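Local coordinates for protein type ii site-specific deoxyribonuclease (Klebsiella pneumoniae, PDB 6EKR) that probably cleaves double-stranded DNA at a specific site, as a type IIP restriction endonuclease of the PD-(D/E)xK nuclease class, at residues A[80-92]-A[103-115]. The protein carries 2 engineered substitutions. Numbering follows the deposited sequence.
Sequences FFVSGFREFNESL and DSRRANKIIYTSV. With SO4 (sulfate ion), chain B.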
loop_
_atom_site.group_PDB
_atom_site.type_symbol
_atom_site.label_atom_id
_atom_site.label_comp_id
_atom_site.label_asym_id
_atom_site.label_seq_id
_atom_site.Cartn_x
_atom_site.Cartn_y
_atom_site.Cartn_z
ATOM N N PHE A 80 0.423 -10.345 38.183
ATOM C CA PHE A 80 1.626 -10.817 37.496
ATOM C C PHE A 80 2.193 -9.718 36.600
ATOM O O PHE A 80 3.372 -9.351 36.685
ATOM C CB PHE A 80 1.259 -12.015 36.613
ATOM C CG PHE A 80 1.824 -13.330 37.079
ATOM C CD1 PHE A 80 1.174 -14.086 38.062
ATOM C CD2 PHE A 80 2.993 -13.835 36.510
ATOM C CE1 PHE A 80 1.697 -15.311 38.484
ATOM C CE2 PHE A 80 3.509 -15.051 36.929
ATOM C CZ PHE A 80 2.860 -15.785 37.920
ATOM N N PHE A 81 1.316 -9.206 35.738
ATOM C CA PHE A 81 1.646 -8.184 34.766
ATOM C C PHE A 81 2.114 -6.902 35.431
ATOM O O PHE A 81 3.022 -6.236 34.933
ATOM C CB PHE A 81 0.425 -7.915 33.888
ATOM C CG PHE A 81 0.618 -6.809 32.905
ATOM C CD1 PHE A 81 1.600 -6.896 31.920
ATOM C CD2 PHE A 81 -0.187 -5.682 32.955
ATOM C CE1 PHE A 81 1.786 -5.868 31.004
ATOM C CE2 PHE A 81 -0.011 -4.653 32.044
ATOM C CZ PHE A 81 0.984 -4.744 31.063
ATOM N N VAL A 82 1.499 -6.568 36.563
ATOM C CA VAL A 82 1.791 -5.322 37.259
ATOM C C VAL A 82 3.187 -5.342 37.850
ATOM O O VAL A 82 3.953 -4.391 37.670
ATOM C CB VAL A 82 0.721 -4.983 38.325
ATOM C CG1 VAL A 82 1.141 -3.770 39.181
ATOM C CG2 VAL A 82 -0.622 -4.719 37.653
ATOM N N SER A 83 3.531 -6.424 38.542
ATOM C CA SER A 83 4.876 -6.534 39.104
ATOM C C SER A 83 5.909 -6.811 38.007
ATOM O O SER A 83 7.075 -6.422 38.137
ATOM C CB SER A 83 4.938 -7.563 40.237
ATOM O OG SER A 83 4.438 -8.817 39.826
ATOM N N GLY A 84 5.469 -7.469 36.931
ATOM C CA GLY A 84 6.290 -7.666 35.744
ATOM C C GLY A 84 6.692 -6.331 35.148
ATOM O O GLY A 84 7.883 -6.072 34.925
ATOM N N PHE A 85 5.690 -5.477 34.929
ATOM C CA PHE A 85 5.863 -4.159 34.331
ATOM C C PHE A 85 6.867 -3.290 35.091
ATOM O O PHE A 85 7.700 -2.616 34.475
ATOM C CB PHE A 85 4.510 -3.444 34.231
ATOM C CG PHE A 85 4.426 -2.459 33.095
ATOM C CD1 PHE A 85 3.978 -2.861 31.839
ATOM C CD2 PHE A 85 4.787 -1.137 33.276
ATOM C CE1 PHE A 85 3.904 -1.963 30.788
ATOM C CE2 PHE A 85 4.719 -0.242 32.231
ATOM C CZ PHE A 85 4.280 -0.654 30.984
ATOM N N ARG A 86 6.795 -3.311 36.423
ATOM C CA ARG A 86 7.713 -2.510 37.250
ATOM C C ARG A 86 9.173 -2.938 37.125
ATOM O O ARG A 86 10.074 -2.101 37.101
ATOM C CB ARG A 86 7.274 -2.484 38.724
ATOM C CG ARG A 86 5.933 -1.757 38.972
ATOM C CD ARG A 86 5.921 -0.331 38.372
ATOM N NE ARG A 86 4.568 0.139 38.037
ATOM C CZ ARG A 86 4.290 1.231 37.315
ATOM N NH1 ARG A 86 5.268 1.996 36.824
ATOM N NH2 ARG A 86 3.021 1.558 37.082
ATOM N N GLU A 87 9.400 -4.244 37.041
ATOM C CA GLU A 87 10.750 -4.779 36.939
ATOM C C GLU A 87 11.290 -4.534 35.540
ATOM O O GLU A 87 12.444 -4.129 35.377
ATOM C CB GLU A 87 10.764 -6.260 37.313
ATOM C CG GLU A 87 10.336 -6.482 38.762
ATOM C CD GLU A 87 10.113 -7.937 39.126
ATOM O OE1 GLU A 87 10.457 -8.308 40.279
ATOM O OE2 GLU A 87 9.594 -8.695 38.273
ATOM N N PHE A 88 10.440 -4.755 34.536
ATOM C CA PHE A 88 10.748 -4.356 33.168
ATOM C C PHE A 88 11.188 -2.891 33.130
ATOM O O PHE A 88 12.189 -2.551 32.507
ATOM C CB PHE A 88 9.542 -4.611 32.248
ATOM C CG PHE A 88 9.581 -3.842 30.948
ATOM C CD1 PHE A 88 10.519 -4.144 29.965
ATOM C CD2 PHE A 88 8.668 -2.816 30.709
ATOM C CE1 PHE A 88 10.554 -3.434 28.775
ATOM C CE2 PHE A 88 8.695 -2.107 29.523
ATOM C CZ PHE A 88 9.642 -2.417 28.552
ATOM N N ASN A 89 10.445 -2.041 33.829
ATOM C CA ASN A 89 10.746 -0.617 33.910
ATOM C C ASN A 89 12.121 -0.317 34.509
ATOM O O ASN A 89 12.831 0.562 34.018
ATOM C CB ASN A 89 9.642 0.102 34.697
ATOM C CG ASN A 89 9.801 1.616 34.707
ATOM O OD1 ASN A 89 10.317 2.212 33.762
ATOM N ND2 ASN A 89 9.334 2.245 35.779
ATOM N N GLU A 90 12.487 -1.045 35.564
ATOM C CA GLU A 90 13.775 -0.843 36.238
ATOM C C GLU A 90 14.956 -1.434 35.488
ATOM O O GLU A 90 16.075 -0.936 35.604
ATOM C CB GLU A 90 13.746 -1.375 37.669
ATOM C CG GLU A 90 13.373 -0.320 38.688
ATOM C CD GLU A 90 12.454 -0.840 39.784
ATOM O OE1 GLU A 90 12.157 -2.058 39.812
ATOM O OE2 GLU A 90 12.022 -0.012 40.616
ATOM N N SER A 91 14.710 -2.494 34.725
ATOM C CA SER A 91 15.766 -3.116 33.941
ATOM C C SER A 91 16.208 -2.232 32.767
ATOM O O SER A 91 17.375 -2.277 32.367
ATOM C CB SER A 91 15.355 -4.510 33.476
ATOM O OG SER A 91 14.083 -4.487 32.867
ATOM N N LEU A 92 15.295 -1.414 32.238
ATOM C CA LEU A 92 15.650 -0.446 31.194
ATOM C C LEU A 92 16.679 0.608 31.652
ATOM O O LEU A 92 17.466 1.094 30.840
ATOM C CB LEU A 92 14.404 0.233 30.630
ATOM C CG LEU A 92 13.347 -0.648 29.958
ATOM C CD1 LEU A 92 11.991 0.040 29.922
ATOM C CD2 LEU A 92 13.786 -1.055 28.557
ATOM N N ASP A 103 15.680 -10.943 30.528
ATOM C CA ASP A 103 15.316 -9.540 30.416
ATOM C C ASP A 103 14.644 -9.281 29.072
ATOM O O ASP A 103 13.645 -8.569 28.994
ATOM C CB ASP A 103 16.537 -8.657 30.604
ATOM C CG ASP A 103 17.117 -8.770 31.993
ATOM O OD1 ASP A 103 16.498 -8.270 32.960
ATOM O OD2 ASP A 103 18.206 -9.364 32.115
ATOM N N SER A 104 15.181 -9.895 28.026
ATOM C CA SER A 104 14.623 -9.781 26.691
ATOM C C SER A 104 13.256 -10.447 26.582
ATOM O O SER A 104 12.344 -9.845 26.040
ATOM C CB SER A 104 15.598 -10.331 25.649
ATOM O OG SER A 104 15.002 -10.434 24.367
ATOM N N ARG A 105 13.107 -11.666 27.105
ATOM C CA ARG A 105 11.828 -12.401 27.018
ATOM C C ARG A 105 10.672 -11.672 27.688
ATOM O O ARG A 105 9.535 -11.744 27.231
ATOM C CB ARG A 105 11.930 -13.783 27.659
ATOM C CG ARG A 105 12.494 -14.881 26.783
ATOM C CD ARG A 105 12.674 -16.161 27.616
ATOM N NE ARG A 105 13.562 -17.147 26.989
ATOM C CZ ARG A 105 14.358 -17.973 27.667
ATOM N NH1 ARG A 105 14.396 -17.923 28.996
ATOM N NH2 ARG A 105 15.124 -18.840 27.017
ATOM N N ARG A 106 10.966 -10.991 28.786
ATOM C CA ARG A 106 9.933 -10.324 29.559
ATOM C C ARG A 106 9.600 -8.950 28.978
ATOM O O ARG A 106 8.442 -8.531 29.004
ATOM C CB ARG A 106 10.327 -10.225 31.032
ATOM C CG ARG A 106 9.212 -9.717 31.916
ATOM C CD ARG A 106 9.681 -9.540 33.344
ATOM N NE ARG A 106 10.890 -8.715 33.455
ATOM C CZ ARG A 106 11.580 -8.556 34.580
ATOM N NH1 ARG A 106 11.187 -9.164 35.697
ATOM N NH2 ARG A 106 12.665 -7.798 34.587
ATOM N N ALA A 107 10.616 -8.257 28.458
ATOM C CA ALA A 107 10.399 -7.023 27.703
ATOM C C ALA A 107 9.480 -7.332 26.522
ATOM O O ALA A 107 8.485 -6.629 26.284
ATOM C CB ALA A 107 11.707 -6.443 27.226
ATOM N N ASN A 108 9.795 -8.417 25.821
ATOM C CA ASN A 108 8.980 -8.875 24.719
ATOM C C ASN A 108 7.558 -9.169 25.158
ATOM O O ASN A 108 6.613 -8.696 24.539
ATOM C CB ASN A 108 9.591 -10.110 24.077
ATOM C CG ASN A 108 9.124 -10.309 22.662
ATOM O OD1 ASN A 108 9.358 -9.460 21.804
ATOM N ND2 ASN A 108 8.473 -11.436 22.399
ATOM N N LYS A 109 7.417 -9.934 26.233
ATOM C CA LYS A 109 6.104 -10.329 26.724
ATOM C C LYS A 109 5.294 -9.141 27.234
ATOM O O LYS A 109 4.060 -9.105 27.081
ATOM C CB LYS A 109 6.230 -11.386 27.824
ATOM C CG LYS A 109 6.383 -12.806 27.322
ATOM C CD LYS A 109 6.125 -13.818 28.433
ATOM C CE LYS A 109 6.464 -15.239 27.965
ATOM N NZ LYS A 109 5.731 -16.329 28.698
ATOM N N ILE A 110 5.989 -8.180 27.850
ATOM C CA ILE A 110 5.344 -6.970 28.374
ATOM C C ILE A 110 4.841 -6.122 27.200
ATOM O O ILE A 110 3.657 -5.778 27.147
ATOM C CB ILE A 110 6.281 -6.139 29.327
ATOM C CG1 ILE A 110 6.487 -6.825 30.692
ATOM C CG2 ILE A 110 5.759 -4.727 29.534
ATOM C CD1 ILE A 110 5.234 -7.183 31.461
ATOM N N ILE A 111 5.726 -5.808 26.253
ATOM C CA ILE A 111 5.320 -5.018 25.102
ATOM C C ILE A 111 4.132 -5.701 24.423
ATOM O O ILE A 111 3.116 -5.059 24.163
ATOM C CB ILE A 111 6.480 -4.796 24.114
ATOM C CG1 ILE A 111 7.502 -3.838 24.714
ATOM C CG2 ILE A 111 5.978 -4.228 22.797
ATOM C CD1 ILE A 111 8.908 -4.022 24.166
ATOM N N TYR A 112 4.256 -7.004 24.172
ATOM C CA TYR A 112 3.202 -7.781 23.516
ATOM C C TYR A 112 1.869 -7.595 24.222
ATOM O O TYR A 112 0.875 -7.222 23.601
ATOM C CB TYR A 112 3.560 -9.272 23.465
ATOM C CG TYR A 112 2.598 -10.119 22.653
ATOM C CD1 TYR A 112 2.628 -10.093 21.265
ATOM C CD2 TYR A 112 1.664 -10.943 23.275
ATOM C CE1 TYR A 112 1.751 -10.860 20.509
ATOM C CE2 TYR A 112 0.773 -11.719 22.529
ATOM C CZ TYR A 112 0.831 -11.668 21.139
ATOM O OH TYR A 112 -0.019 -12.429 20.370
ATOM N N THR A 113 1.866 -7.855 25.522
ATOM C CA THR A 113 0.673 -7.774 26.334
ATOM C C THR A 113 0.093 -6.364 26.318
ATOM O O THR A 113 -1.114 -6.202 26.144
ATOM C CB THR A 113 0.984 -8.244 27.774
ATOM O OG1 THR A 113 1.337 -9.628 27.737
ATOM C CG2 THR A 113 -0.203 -8.056 28.715
ATOM N N SER A 114 0.944 -5.355 26.483
ATOM C CA SER A 114 0.469 -3.975 26.546
ATOM C C SER A 114 -0.282 -3.587 25.270
ATOM O O SER A 114 -1.431 -3.151 25.337
ATOM C CB SER A 114 1.622 -3.001 26.788
ATOM O OG SER A 114 2.160 -3.133 28.090
ATOM N N VAL A 115 0.374 -3.763 24.120
ATOM C CA VAL A 115 -0.188 -3.436 22.809
ATOM C C VAL A 115 -1.371 -4.331 22.443
ATOM O O VAL A 115 -2.383 -3.848 21.933
ATOM C CB VAL A 115 0.890 -3.481 21.700
ATOM C CG1 VAL A 115 0.259 -3.532 20.330
ATOM C CG2 VAL A 115 1.799 -2.279 21.799
HETATM S S SO4 B . 0.716 -0.598 34.623
HETATM O O1 SO4 B . 1.164 -0.966 35.967
HETATM O O2 SO4 B . 0.608 0.857 34.572
HETATM O O3 SO4 B . -0.584 -1.213 34.345
HETATM O O4 SO4 B . 1.678 -1.040 33.615
#
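Ile110 fits as a knob into a hole formed by Phe81, Gly84, Phe85 and Phe88. This steeply crossed helix pair has local knob-into-hole packing, with two knobs from 103-115 set into 80-92. Helices 78-91 and 101-125 follow one another in the chain, and the axes of the two segments cross at -123°, 10.0 Å apart. Ile110 CD1 lies 3.7 Å from Phe81 CD1. Ile110 CG2, anti to the backbone N, fills the notch between Phe85 and Phe88 and comes within 3.5 Å of Phe85 CD1. Gly84 has no side chain, and Ile110 CD1 lies against its backbone. Ala107 meets the Phe88 ring at CE1. Arg106 is the second knob, among Gly84, Glu87, Phe88 and Ser91. A bend at chi3 (53°) in its otherwise extended chain turns one guanidinium face over the helix backbone, with Gly84 O and Phe88 N offset toward its rim. Arg106 NH1 makes a salt bridge of 3.1 Å to Glu87 OE2. Helix 22-39 packs beside Phe81 and Phe85, and helix 286-298 beside Phe88. Thr113 CG2 makes a CH-pi contact over the Phe81 face. Ser114 OG donates a hydrogen bond to Ile110 O and sits in the ring plane at the edge of Phe85, 3.4 Å from Phe85 CE1.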